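Side-chain contacts in acyl-coenzyme A oxidase 3 (Yarrowia lipolytica, PDB 5YS9), which oxidises acyl-CoA substrates to trans-2-enoyl-CoA with its FAD cofactor, passing electrons to oxygen to give hydrogen peroxide in peroxisomal beta-oxidation: residues Q352-P357 / R427-G432; R332-T337 / I346-H351; A324-C329 / G649-D654. All blocks are in the same frame, centred on the assembly; numbering follows the deposited sequence.

Interaction 1 (Q352-P357 / R427-G432); sequences QRRLLP and RQACGG. With FAD (flavin-adenine dinucleotide), chain D.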
loop_
_atom_site.group_PDB
_atom_site.type_symbol
_atom_site.label_atom_id
_atom_site.label_comp_id
_atom_site.label_asym_id
_atom_site.label_seq_id
_atom_site.Cartn_x
_atom_site.Cartn_y
_atom_site.Cartn_z
ATOM N N GLN A 352 6.806 1.495 19.288
ATOM C CA GLN A 352 7.372 2.847 19.265
ATOM C C GLN A 352 8.180 3.081 17.998
ATOM O O GLN A 352 7.979 4.096 17.348
ATOM C CB GLN A 352 8.236 3.123 20.513
ATOM C CG GLN A 352 7.427 3.185 21.832
ATOM C CD GLN A 352 8.290 3.337 23.069
ATOM O OE1 GLN A 352 9.502 3.555 22.955
ATOM N NE2 GLN A 352 7.669 3.252 24.261
ATOM N N ARG A 353 9.000 2.119 17.610
ATOM C CA ARG A 353 9.769 2.165 16.370
ATOM C C ARG A 353 8.913 2.197 15.115
ATOM O O ARG A 353 9.276 2.801 14.131
ATOM C CB ARG A 353 10.745 1.004 16.293
ATOM C CG ARG A 353 12.024 1.226 17.054
ATOM C CD ARG A 353 12.837 -0.038 17.095
ATOM N NE ARG A 353 14.192 0.202 17.541
ATOM C CZ ARG A 353 15.166 0.619 16.757
ATOM N NH1 ARG A 353 14.941 0.839 15.482
ATOM N NH2 ARG A 353 16.363 0.806 17.252
ATOM N N ARG A 354 7.807 1.482 15.131
ATOM C CA ARG A 354 6.877 1.518 14.020
ATOM C C ARG A 354 6.244 2.877 13.792
ATOM O O ARG A 354 6.078 3.283 12.665
ATOM C CB ARG A 354 5.767 0.501 14.218
ATOM C CG ARG A 354 6.224 -0.934 14.264
ATOM C CD ARG A 354 5.334 -1.786 13.391
ATOM N NE ARG A 354 4.424 -2.589 14.178
ATOM C CZ ARG A 354 3.163 -2.816 13.863
ATOM N NH1 ARG A 354 2.427 -3.559 14.652
ATOM N NH2 ARG A 354 2.650 -2.308 12.767
ATOM N N LEU A 355 5.850 3.559 14.855
ATOM C CA LEU A 355 5.076 4.775 14.708
ATOM C C LEU A 355 5.774 6.084 14.998
ATOM O O LEU A 355 5.525 7.073 14.344
ATOM C CB LEU A 355 3.814 4.696 15.556
ATOM C CG LEU A 355 2.837 3.556 15.311
ATOM C CD1 LEU A 355 1.681 3.667 16.276
ATOM C CD2 LEU A 355 2.350 3.555 13.878
ATOM N N LEU A 356 6.637 6.112 15.994
ATOM C CA LEU A 356 7.189 7.423 16.419
ATOM C C LEU A 356 8.093 8.115 15.366
ATOM O O LEU A 356 8.042 9.337 15.247
ATOM C CB LEU A 356 7.870 7.329 17.772
ATOM C CG LEU A 356 6.928 6.914 18.902
ATOM C CD1 LEU A 356 7.706 6.837 20.212
ATOM C CD2 LEU A 356 5.713 7.813 19.077
ATOM N N PRO A 357 8.871 7.332 14.578
ATOM C CA PRO A 357 9.665 7.914 13.491
ATOM C C PRO A 357 8.790 8.544 12.414
ATOM O O PRO A 357 9.150 9.585 11.844
ATOM C CB PRO A 357 10.438 6.724 12.938
ATOM C CG PRO A 357 10.558 5.794 14.084
ATOM C CD PRO A 357 9.248 5.925 14.814
ATOM N N ARG A 427 -2.305 1.770 9.517
ATOM C CA ARG A 427 -3.369 0.801 9.468
ATOM C C ARG A 427 -2.953 -0.512 10.098
ATOM O O ARG A 427 -3.690 -1.083 10.872
ATOM C CB ARG A 427 -3.839 0.582 8.032
ATOM C CG ARG A 427 -4.665 -0.675 7.824
ATOM C CD ARG A 427 -4.984 -0.933 6.372
ATOM N NE ARG A 427 -3.855 -1.384 5.574
ATOM C CZ ARG A 427 -3.182 -2.503 5.771
ATOM N NH1 ARG A 427 -2.182 -2.816 4.987
ATOM N NH2 ARG A 427 -3.502 -3.311 6.746
ATOM N N GLN A 428 -1.760 -0.975 9.782
ATOM C CA GLN A 428 -1.296 -2.240 10.310
ATOM C C GLN A 428 -1.149 -2.163 11.809
ATOM O O GLN A 428 -1.470 -3.089 12.522
ATOM C CB GLN A 428 0.003 -2.653 9.649
ATOM C CG GLN A 428 -0.213 -3.402 8.358
ATOM C CD GLN A 428 1.037 -3.519 7.537
ATOM O OE1 GLN A 428 1.705 -4.535 7.553
ATOM N NE2 GLN A 428 1.356 -2.480 6.817
ATOM N N ALA A 429 -0.660 -1.027 12.270
ATOM C CA ALA A 429 -0.510 -0.741 13.701
ATOM C C ALA A 429 -1.801 -0.795 14.522
ATOM O O ALA A 429 -1.727 -0.857 15.734
ATOM C CB ALA A 429 0.176 0.602 13.920
ATOM N N CYS A 430 -2.959 -0.729 13.873
ATOM C CA CYS A 430 -4.243 -0.855 14.545
ATOM C C CYS A 430 -4.833 -2.253 14.327
ATOM O O CYS A 430 -6.055 -2.460 14.531
ATOM C CB CYS A 430 -5.190 0.202 13.997
ATOM S SG CYS A 430 -4.661 1.861 14.335
ATOM N N GLY A 431 -4.009 -3.190 13.823
ATOM C CA GLY A 431 -4.440 -4.566 13.708
ATOM C C GLY A 431 -5.624 -4.726 12.802
ATOM O O GLY A 431 -5.782 -3.945 11.929
ATOM N N GLY A 432 -6.452 -5.735 13.029
ATOM C CA GLY A 432 -7.692 -5.923 12.287
ATOM C C GLY A 432 -8.674 -4.753 12.304
ATOM O O GLY A 432 -9.377 -4.503 11.307
HETATM P PA FAD D . -3.695 -6.857 18.188
HETATM O O1A FAD D . -3.371 -8.279 18.445
HETATM O O2A FAD D . -4.075 -5.952 19.295
HETATM O O5B FAD D . -2.507 -6.112 17.469
HETATM C C5B FAD D . -2.743 -4.765 17.090
HETATM C C4B FAD D . -1.422 -4.120 16.769
HETATM O O4B FAD D . -0.610 -4.142 17.935
HETATM C C3B FAD D . -0.729 -4.956 15.723
HETATM O O3B FAD D . -0.150 -4.120 14.741
HETATM C C2B FAD D . 0.380 -5.643 16.457
HETATM O O2B FAD D . 1.513 -5.772 15.607
HETATM C C1B FAD D . 0.634 -4.747 17.647
HETATM N N9A FAD D . 1.025 -5.656 18.725
HETATM C C8A FAD D . 0.204 -6.469 19.395
HETATM N N7A FAD D . 0.896 -7.191 20.295
HETATM C C5A FAD D . 2.186 -6.851 20.195
HETATM C C6A FAD D . 3.448 -7.238 20.848
HETATM N N6A FAD D . 3.485 -8.159 21.826
HETATM N N1A FAD D . 4.567 -6.632 20.434
HETATM C C2A FAD D . 4.550 -5.712 19.465
HETATM N N3A FAD D . 3.449 -5.312 18.827
HETATM C C4A FAD D . 2.263 -5.841 19.146
HETATM N N1 FAD D . -11.279 -13.685 13.659
HETATM C C2 FAD D . -12.012 -14.795 13.822
HETATM O O2 FAD D . -11.919 -15.404 14.880
HETATM N N3 FAD D . -12.820 -15.277 12.888
HETATM C C4 FAD D . -12.966 -14.684 11.724
HETATM O O4 FAD D . -13.723 -15.153 10.888
HETATM C C4X FAD D . -12.207 -13.461 11.456
HETATM N N5 FAD D . -12.308 -12.815 10.294
HETATM C C5X FAD D . -11.615 -11.695 10.081
HETATM C C6 FAD D . -11.767 -11.046 8.875
HETATM C C7 FAD D . -11.068 -9.892 8.631
HETATM C C7M FAD D . -11.225 -9.199 7.316
HETATM C C8 FAD D . -10.165 -9.353 9.667
HETATM C C8M FAD D . -9.398 -8.098 9.412
HETATM C C9 FAD D . -10.009 -10.003 10.870
HETATM C C9A FAD D . -10.711 -11.157 11.121
HETATM N N10 FAD D . -10.569 -11.832 12.343
HETATM C C10 FAD D . -11.327 -12.983 12.527
HETATM C "C1'" FAD D . -9.704 -11.347 13.420
HETATM C "C2'" FAD D . -8.207 -11.369 13.107
HETATM O "O2'" FAD D . -7.683 -12.677 13.295
HETATM C "C3'" FAD D . -7.460 -10.371 13.993
HETATM O "O3'" FAD D . -7.610 -9.091 13.416
HETATM C "C4'" FAD D . -5.967 -10.620 14.140
HETATM O "O4'" FAD D . -5.749 -12.019 14.246
HETATM C "C5'" FAD D . -5.393 -10.012 15.411
HETATM O "O5'" FAD D . -5.166 -8.613 15.364
HETATM P P FAD D . -5.817 -7.667 16.468
HETATM O O1P FAD D . -6.819 -6.782 15.834
HETATM O O2P FAD D . -6.234 -8.518 17.600
HETATM O O3P FAD D . -4.673 -6.676 16.941
#
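Arg-354 reaches from its helix towards the backbone at Gln-428 and Ala-429, near the C-terminal end of helix 391-428, in the type I turn from Gln-428 to Gly-431. Its long chain bends at chi2 (-134°) and chi3 (-105°), which brings the guanidinium in beside that backbone with two different neighbours. NH2 lies obliquely near Ala-429 N, 3.6 Å away, a packing contact without a hydrogen bond. NH1 sits between two ribose hydroxyls, donating to FAD O3B at 2.6 Å (N-H...O angle 156°), with FAD O2B equally near. O3B passes its own hydrogen to Gln-428 O over 2.8 Å, so it bridges the two segments as acceptor and donor. Beside this polar link Leu-355 CD2 rests on Ala-429 CB at 3.7 Å; alanine's single methyl leaves room for both leucine branch and guanidinium. The Gln-428 side chain looks elsewhere, its OE1 bonded to Trp-417 of the second subunit. Gly-431 and Gly-432 present bare backbone to the diphosphate and ribityl chain, with Gly-432 N donating to FAD O1P at 3.0 Å. Arginine, turn and glycines together form the ribose-diphosphate part of the FAD site, which in this enzyme is completed by the second subunit.

Interaction 2 (R332-T337 / I346-H351); sequences RQFGTT and IDYPYH. With FAD (flavin-adenine dinucleotide), chain D.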
loop_
_atom_site.group_PDB
_atom_site.type_symbol
_atom_site.label_atom_id
_atom_site.label_comp_id
_atom_site.label_asym_id
_atom_site.label_seq_id
_atom_site.Cartn_x
_atom_site.Cartn_y
_atom_site.Cartn_z
ATOM N N ARG A 332 -4.330 -2.608 24.797
ATOM C CA ARG A 332 -3.496 -3.516 25.540
ATOM C C ARG A 332 -3.535 -4.878 24.887
ATOM O O ARG A 332 -4.591 -5.411 24.643
ATOM C CB ARG A 332 -3.998 -3.640 26.972
ATOM C CG ARG A 332 -3.791 -2.432 27.853
ATOM C CD ARG A 332 -4.204 -2.748 29.280
ATOM N NE ARG A 332 -4.209 -1.578 30.153
ATOM C CZ ARG A 332 -3.198 -1.221 30.927
ATOM N NH1 ARG A 332 -2.091 -1.931 30.940
ATOM N NH2 ARG A 332 -3.296 -0.151 31.680
ATOM N N GLN A 333 -2.374 -5.412 24.558
ATOM C CA GLN A 333 -2.260 -6.798 24.161
ATOM C C GLN A 333 -1.002 -7.444 24.726
ATOM O O GLN A 333 0.091 -6.979 24.492
ATOM C CB GLN A 333 -2.315 -6.921 22.643
ATOM C CG GLN A 333 -2.797 -8.268 22.159
ATOM C CD GLN A 333 -4.299 -8.386 22.079
ATOM O OE1 GLN A 333 -4.813 -9.255 21.402
ATOM N NE2 GLN A 333 -5.000 -7.514 22.759
ATOM N N PHE A 334 -1.175 -8.511 25.484
ATOM C CA PHE A 334 -0.079 -9.338 25.974
ATOM C C PHE A 334 0.492 -8.764 27.257
ATOM O O PHE A 334 0.507 -7.561 27.451
ATOM C CB PHE A 334 1.026 -9.476 24.936
ATOM C CG PHE A 334 0.684 -10.383 23.808
ATOM C CD1 PHE A 334 0.539 -11.729 24.014
ATOM C CD2 PHE A 334 0.504 -9.886 22.540
ATOM C CE1 PHE A 334 0.218 -12.565 22.977
ATOM C CE2 PHE A 334 0.180 -10.716 21.500
ATOM C CZ PHE A 334 0.037 -12.060 21.719
ATOM N N GLY A 335 1.001 -9.626 28.115
ATOM C CA GLY A 335 1.726 -9.187 29.285
ATOM C C GLY A 335 2.611 -10.291 29.802
ATOM O O GLY A 335 2.316 -11.449 29.595
ATOM N N THR A 336 3.663 -9.946 30.522
ATOM C CA THR A 336 4.457 -10.960 31.177
ATOM C C THR A 336 4.674 -10.568 32.620
ATOM O O THR A 336 5.774 -10.230 33.032
ATOM C CB THR A 336 5.807 -11.145 30.488
ATOM O OG1 THR A 336 6.518 -9.914 30.538
ATOM C CG2 THR A 336 5.606 -11.542 29.056
ATOM N N THR A 337 3.585 -10.584 33.372
ATOM C CA THR A 337 3.631 -10.512 34.811
ATOM C C THR A 337 2.380 -11.149 35.371
ATOM O O THR A 337 1.287 -10.921 34.861
ATOM C CB THR A 337 3.740 -9.069 35.279
ATOM O OG1 THR A 337 4.660 -8.375 34.430
ATOM C CG2 THR A 337 4.241 -9.029 36.690
ATOM N N ILE A 346 1.681 0.944 23.010
ATOM C CA ILE A 346 2.511 2.121 22.951
ATOM C C ILE A 346 3.741 1.900 23.813
ATOM O O ILE A 346 4.800 2.410 23.516
ATOM C CB ILE A 346 1.759 3.374 23.419
ATOM C CG1 ILE A 346 2.527 4.628 23.053
ATOM C CG2 ILE A 346 1.541 3.348 24.917
ATOM C CD1 ILE A 346 2.848 4.752 21.588
ATOM N N ASP A 347 3.576 1.186 24.910
ATOM C CA ASP A 347 4.682 0.839 25.794
ATOM C C ASP A 347 5.749 -0.109 25.242
ATOM O O ASP A 347 6.857 -0.114 25.720
ATOM C CB ASP A 347 4.175 0.398 27.153
ATOM C CG ASP A 347 3.690 1.545 27.970
ATOM O OD1 ASP A 347 4.286 2.620 27.848
ATOM O OD2 ASP A 347 2.714 1.379 28.718
ATOM N N TYR A 348 5.402 -0.945 24.279
ATOM C CA TYR A 348 6.388 -1.780 23.601
ATOM C C TYR A 348 7.378 -0.971 22.785
ATOM O O TYR A 348 7.001 -0.080 22.063
ATOM C CB TYR A 348 5.706 -2.766 22.663
ATOM C CG TYR A 348 4.891 -3.809 23.355
ATOM C CD1 TYR A 348 5.380 -4.476 24.451
ATOM C CD2 TYR A 348 3.628 -4.122 22.913
ATOM C CE1 TYR A 348 4.634 -5.429 25.086
ATOM C CE2 TYR A 348 2.875 -5.075 23.542
ATOM C CZ TYR A 348 3.385 -5.723 24.629
ATOM O OH TYR A 348 2.640 -6.672 25.258
ATOM N N PRO A 349 8.652 -1.315 22.868
ATOM C CA PRO A 349 9.650 -0.599 22.063
ATOM C C PRO A 349 9.571 -0.843 20.547
ATOM O O PRO A 349 9.970 0.044 19.765
ATOM C CB PRO A 349 10.992 -1.131 22.619
ATOM C CG PRO A 349 10.672 -1.558 24.025
ATOM C CD PRO A 349 9.253 -2.070 23.990
ATOM N N TYR A 350 9.145 -2.023 20.133
ATOM C CA TYR A 350 8.945 -2.226 18.717
ATOM C C TYR A 350 7.820 -1.393 18.150
ATOM O O TYR A 350 7.911 -0.899 17.047
ATOM C CB TYR A 350 8.817 -3.682 18.285
ATOM C CG TYR A 350 9.099 -3.759 16.816
ATOM C CD1 TYR A 350 10.319 -3.350 16.325
ATOM C CD2 TYR A 350 8.136 -4.144 15.913
ATOM C CE1 TYR A 350 10.594 -3.372 14.983
ATOM C CE2 TYR A 350 8.405 -4.166 14.565
ATOM C CZ TYR A 350 9.640 -3.773 14.111
ATOM O OH TYR A 350 9.939 -3.775 12.780
ATOM N N HIS A 351 6.745 -1.257 18.899
ATOM C CA HIS A 351 5.657 -0.477 18.416
ATOM C C HIS A 351 6.010 1.033 18.321
ATOM O O HIS A 351 5.589 1.740 17.353
ATOM C CB HIS A 351 4.424 -0.728 19.260
ATOM C CG HIS A 351 3.167 -0.413 18.543
ATOM N ND1 HIS A 351 2.633 -1.265 17.600
ATOM C CD2 HIS A 351 2.366 0.674 18.589
ATOM C CE1 HIS A 351 1.515 -0.735 17.147
ATOM N NE2 HIS A 351 1.335 0.442 17.723
HETATM P PA FAD D . -3.695 -6.857 18.188
HETATM O O1A FAD D . -3.371 -8.279 18.445
HETATM O O2A FAD D . -4.075 -5.952 19.295
HETATM O O5B FAD D . -2.507 -6.112 17.469
HETATM C C5B FAD D . -2.743 -4.765 17.090
HETATM C C4B FAD D . -1.422 -4.120 16.769
HETATM O O4B FAD D . -0.610 -4.142 17.935
HETATM C C3B FAD D . -0.729 -4.956 15.723
HETATM O O3B FAD D . -0.150 -4.120 14.741
HETATM C C2B FAD D . 0.380 -5.643 16.457
HETATM O O2B FAD D . 1.513 -5.772 15.607
HETATM C C1B FAD D . 0.634 -4.747 17.647
HETATM N N9A FAD D . 1.025 -5.656 18.725
HETATM C C8A FAD D . 0.204 -6.469 19.395
HETATM N N7A FAD D . 0.896 -7.191 20.295
HETATM C C5A FAD D . 2.186 -6.851 20.195
HETATM C C6A FAD D . 3.448 -7.238 20.848
HETATM N N6A FAD D . 3.485 -8.159 21.826
HETATM N N1A FAD D . 4.567 -6.632 20.434
HETATM C C2A FAD D . 4.550 -5.712 19.465
HETATM N N3A FAD D . 3.449 -5.312 18.827
HETATM C C4A FAD D . 2.263 -5.841 19.146
HETATM N N1 FAD D . -11.279 -13.685 13.659
HETATM C C2 FAD D . -12.012 -14.795 13.822
HETATM O O2 FAD D . -11.919 -15.404 14.880
HETATM N N3 FAD D . -12.820 -15.277 12.888
HETATM C C4 FAD D . -12.966 -14.684 11.724
HETATM O O4 FAD D . -13.723 -15.153 10.888
HETATM C C4X FAD D . -12.207 -13.461 11.456
HETATM N N5 FAD D . -12.308 -12.815 10.294
HETATM C C5X FAD D . -11.615 -11.695 10.081
HETATM C C6 FAD D . -11.767 -11.046 8.875
HETATM C C7 FAD D . -11.068 -9.892 8.631
HETATM C C7M FAD D . -11.225 -9.199 7.316
HETATM C C8 FAD D . -10.165 -9.353 9.667
HETATM C C8M FAD D . -9.398 -8.098 9.412
HETATM C C9 FAD D . -10.009 -10.003 10.870
HETATM C C9A FAD D . -10.711 -11.157 11.121
HETATM N N10 FAD D . -10.569 -11.832 12.343
HETATM C C10 FAD D . -11.327 -12.983 12.527
HETATM C "C1'" FAD D . -9.704 -11.347 13.420
HETATM C "C2'" FAD D . -8.207 -11.369 13.107
HETATM O "O2'" FAD D . -7.683 -12.677 13.295
HETATM C "C3'" FAD D . -7.460 -10.371 13.993
HETATM O "O3'" FAD D . -7.610 -9.091 13.416
HETATM C "C4'" FAD D . -5.967 -10.620 14.140
HETATM O "O4'" FAD D . -5.749 -12.019 14.246
HETATM C "C5'" FAD D . -5.393 -10.012 15.411
HETATM O "O5'" FAD D . -5.166 -8.613 15.364
HETATM P P FAD D . -5.817 -7.667 16.468
HETATM O O1P FAD D . -6.819 -6.782 15.834
HETATM O O2P FAD D . -6.234 -8.518 17.600
HETATM O O3P FAD D . -4.673 -6.676 16.941
#
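In the adenine end of the FAD pocket, Tyr-348 meets Gln-333 and Phe-334, so that the loop after helix 300-330 is tied to the start of helix 349-385. Tyr-348 is the N-cap residue of that helix, and its side chain points at the loop. Its hydroxyl donates to Gln-333 O over 2.7 Å; the oxygen sits at the edge of the phenol ring and in its plane, and the bond lies in the carbonyl plane with a C=O...O angle of 148°. Tyrosine suits the place because one flat group can give this bond from its end and still offer a face to the cofactor: FAD N1A lies over that face, and Tyr-348 CE2 comes within 3.5 Å of FAD C6A. The hydroxyl also packs against Phe-334 CB at 3.3 Å. The Phe-334 ring leads away from Tyr-348 and meets the adenine with CD2, FAD N7A lying in the ring plane at its edge, 3.5 Å away. Gln-333 runs on towards the diphosphate, where its OE1 accepts from Gly-168 N and Asn-170 N of the second subunit and its NE2 donates to Gly-166 O of that subunit, so the pocket spans both chains. Bent at chi2 (85°), the glutamine folds its amide back to the carbonyl of the residue before it: NE2 also donates to Arg-332 O at 2.9 Å, with that oxygen in the plane of the amide.

Interaction 3 (A324-C329 / G649-D654); sequences ALRYAC and GNYDGD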
loop_
_atom_site.group_PDB
_atom_site.type_symbol
_atom_site.label_atom_id
_atom_site.label_comp_id
_atom_site.label_asym_id
_atom_site.label_seq_id
_atom_site.Cartn_x
_atom_site.Cartn_y
_atom_site.Cartn_z
ATOM N N ALA A 324 -3.472 6.169 14.769
ATOM C CA ALA A 324 -2.678 4.993 15.246
ATOM C C ALA A 324 -2.111 5.184 16.621
ATOM O O ALA A 324 -2.119 4.232 17.394
ATOM C CB ALA A 324 -1.556 4.639 14.298
ATOM N N LEU A 325 -1.629 6.398 16.917
ATOM C CA LEU A 325 -0.997 6.704 18.216
ATOM C C LEU A 325 -1.972 6.740 19.391
ATOM O O LEU A 325 -1.660 6.248 20.478
ATOM C CB LEU A 325 -0.194 8.008 18.143
ATOM C CG LEU A 325 1.153 7.820 17.428
ATOM C CD1 LEU A 325 1.906 9.116 17.167
ATOM C CD2 LEU A 325 2.052 6.847 18.187
ATOM N N ARG A 326 -3.138 7.332 19.177
ATOM C CA ARG A 326 -4.183 7.336 20.200
ATOM C C ARG A 326 -4.673 5.937 20.480
ATOM O O ARG A 326 -4.772 5.547 21.655
ATOM C CB ARG A 326 -5.365 8.223 19.805
ATOM C CG ARG A 326 -5.066 9.689 19.983
ATOM C CD ARG A 326 -6.200 10.522 19.444
ATOM N NE ARG A 326 -5.776 11.911 19.456
ATOM C CZ ARG A 326 -6.495 12.969 19.070
ATOM N NH1 ARG A 326 -7.712 12.825 18.569
ATOM N NH2 ARG A 326 -5.940 14.186 19.153
ATOM N N TYR A 327 -4.967 5.176 19.416
ATOM C CA TYR A 327 -5.209 3.736 19.574
ATOM C C TYR A 327 -4.106 3.079 20.371
ATOM O O TYR A 327 -4.355 2.402 21.353
ATOM C CB TYR A 327 -5.299 3.013 18.234
ATOM C CG TYR A 327 -5.734 1.573 18.346
ATOM C CD1 TYR A 327 -6.977 1.246 18.856
ATOM C CD2 TYR A 327 -4.928 0.560 17.930
ATOM C CE1 TYR A 327 -7.378 -0.059 18.998
ATOM C CE2 TYR A 327 -5.318 -0.754 18.067
ATOM C CZ TYR A 327 -6.560 -1.063 18.596
ATOM O OH TYR A 327 -6.984 -2.379 18.690
ATOM N N ALA A 328 -2.869 3.301 19.975
ATOM C CA ALA A 328 -1.758 2.685 20.685
ATOM C C ALA A 328 -1.711 2.980 22.208
ATOM O O ALA A 328 -1.222 2.139 22.980
ATOM C CB ALA A 328 -0.470 3.111 20.018
ATOM N N CYS A 329 -2.174 4.162 22.623
ATOM C CA CYS A 329 -2.066 4.586 24.028
ATOM C C CYS A 329 -3.059 3.877 24.921
ATOM O O CYS A 329 -2.859 3.800 26.149
ATOM C CB CYS A 329 -2.214 6.103 24.174
ATOM S SG CYS A 329 -0.824 7.032 23.412
ATOM N N GLY A 649 -9.789 6.894 16.608
ATOM C CA GLY A 649 -8.970 8.084 16.712
ATOM C C GLY A 649 -9.546 9.338 17.358
ATOM O O GLY A 649 -8.931 10.380 17.301
ATOM N N ASN A 650 -10.732 9.260 17.940
ATOM C CA ASN A 650 -11.354 10.443 18.567
ATOM C C ASN A 650 -10.537 10.999 19.736
ATOM O O ASN A 650 -9.752 10.251 20.401
ATOM C CB ASN A 650 -12.799 10.168 19.013
ATOM C CG ASN A 650 -13.745 9.936 17.841
ATOM O OD1 ASN A 650 -13.486 10.347 16.703
ATOM N ND2 ASN A 650 -14.857 9.251 18.122
ATOM N N TYR A 651 -10.730 12.275 20.009
ATOM C CA TYR A 651 -9.931 12.996 20.971
ATOM C C TYR A 651 -10.022 12.413 22.375
ATOM O O TYR A 651 -9.023 12.276 23.050
ATOM C CB TYR A 651 -10.399 14.446 20.999
ATOM C CG TYR A 651 -9.639 15.316 21.947
ATOM C CD1 TYR A 651 -8.515 15.986 21.537
ATOM C CD2 TYR A 651 -10.041 15.465 23.253
ATOM C CE1 TYR A 651 -7.809 16.777 22.394
ATOM C CE2 TYR A 651 -9.335 16.258 24.118
ATOM C CZ TYR A 651 -8.217 16.910 23.676
ATOM O OH TYR A 651 -7.505 17.706 24.519
ATOM N N ASP A 652 -11.222 12.047 22.800
ATOM C CA ASP A 652 -11.426 11.549 24.147
ATOM C C ASP A 652 -10.849 10.168 24.430
ATOM O O ASP A 652 -10.666 9.798 25.568
ATOM C CB ASP A 652 -12.870 11.729 24.626
ATOM C CG ASP A 652 -13.804 10.677 24.123
ATOM O OD1 ASP A 652 -13.454 9.908 23.235
ATOM O OD2 ASP A 652 -14.919 10.620 24.626
ATOM N N GLY A 653 -10.561 9.418 23.385
ATOM C CA GLY A 653 -9.921 8.140 23.551
ATOM C C GLY A 653 -10.815 6.981 23.891
ATOM O O GLY A 653 -10.333 5.933 24.234
ATOM N N ASP A 654 -12.117 7.163 23.796
ATOM C CA ASP A 654 -13.047 6.095 24.101
ATOM C C ASP A 654 -13.217 5.181 22.895
ATOM O O ASP A 654 -14.261 5.112 22.299
ATOM C CB ASP A 654 -14.384 6.703 24.482
ATOM C CG ASP A 654 -15.064 5.969 25.593
ATOM O OD1 ASP A 654 -14.677 4.844 25.897
ATOM O OD2 ASP A 654 -16.012 6.519 26.155
#
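Helix 300-330, in the C-alpha1 region of the acyl-CoA oxidase fold, runs past the C-terminal region's loop before helix 655-666, which holds a type I turn from Asn-650 to Gly-653, and the backbones come nearest at Arg-326 and Gly-649, their CA atoms 6.0 Å apart. Arg-326 makes the bridge. Its chain is extended from CG to NE, and this length carries the guanidinium over to the loop, where NH1 donates to Gly-649 O at 3.0 Å with an N-H...O angle of 151°. The oxygen lies at the edge of the guanidinium, slightly tilted from its plane. The other terminal nitrogen, NH2, forms a salt bridge with Asp-635, so the planar end is gripped from two directions, which should restrict its rotation. An arginine fits because one group can serve a backbone carbonyl and a carboxylate together. Its NH1 also touches Tyr-651 CA at 3.3 Å. The Tyr-651 ring stands nearly perpendicular to the guanidinium, planes 87° apart, with CD1 at 3.9 Å from Arg-326 NH2, while Arg-31 makes a cation-pi contact with this ring. Gly-653 closes the turn at positive phi, where its N donates to Asn-650 O. The loop then leads into helix 655-666 through an Asx turn: Asp-652 OD1, met from above its carboxylate plane, accepts from Asp-654 N at 3.1 Å.

In the fold
Interaction 3 opens first along the chain, at 324-329, and closes last, at 649-654; interaction 2 and then interaction 1 lie in series inside that loop. Helix 300-330 carries 324-329, while helix 349-385 is shared by interactions 1 and 2. The centres of interactions 1 and 2 are about 13 Å apart, as are those of 1 and 3, and 2 and 3 are about 16 Å apart. Leu-325 packs on Leu-355 and Ile-346, so the three meet in one core. Interactions 1 and 2 hold successive parts of one FAD against the second subunit; interaction 3, where the Arg-326 side chain is about 13 Å from FAD, joins helix 300-330 to the C-terminal part of the same chain.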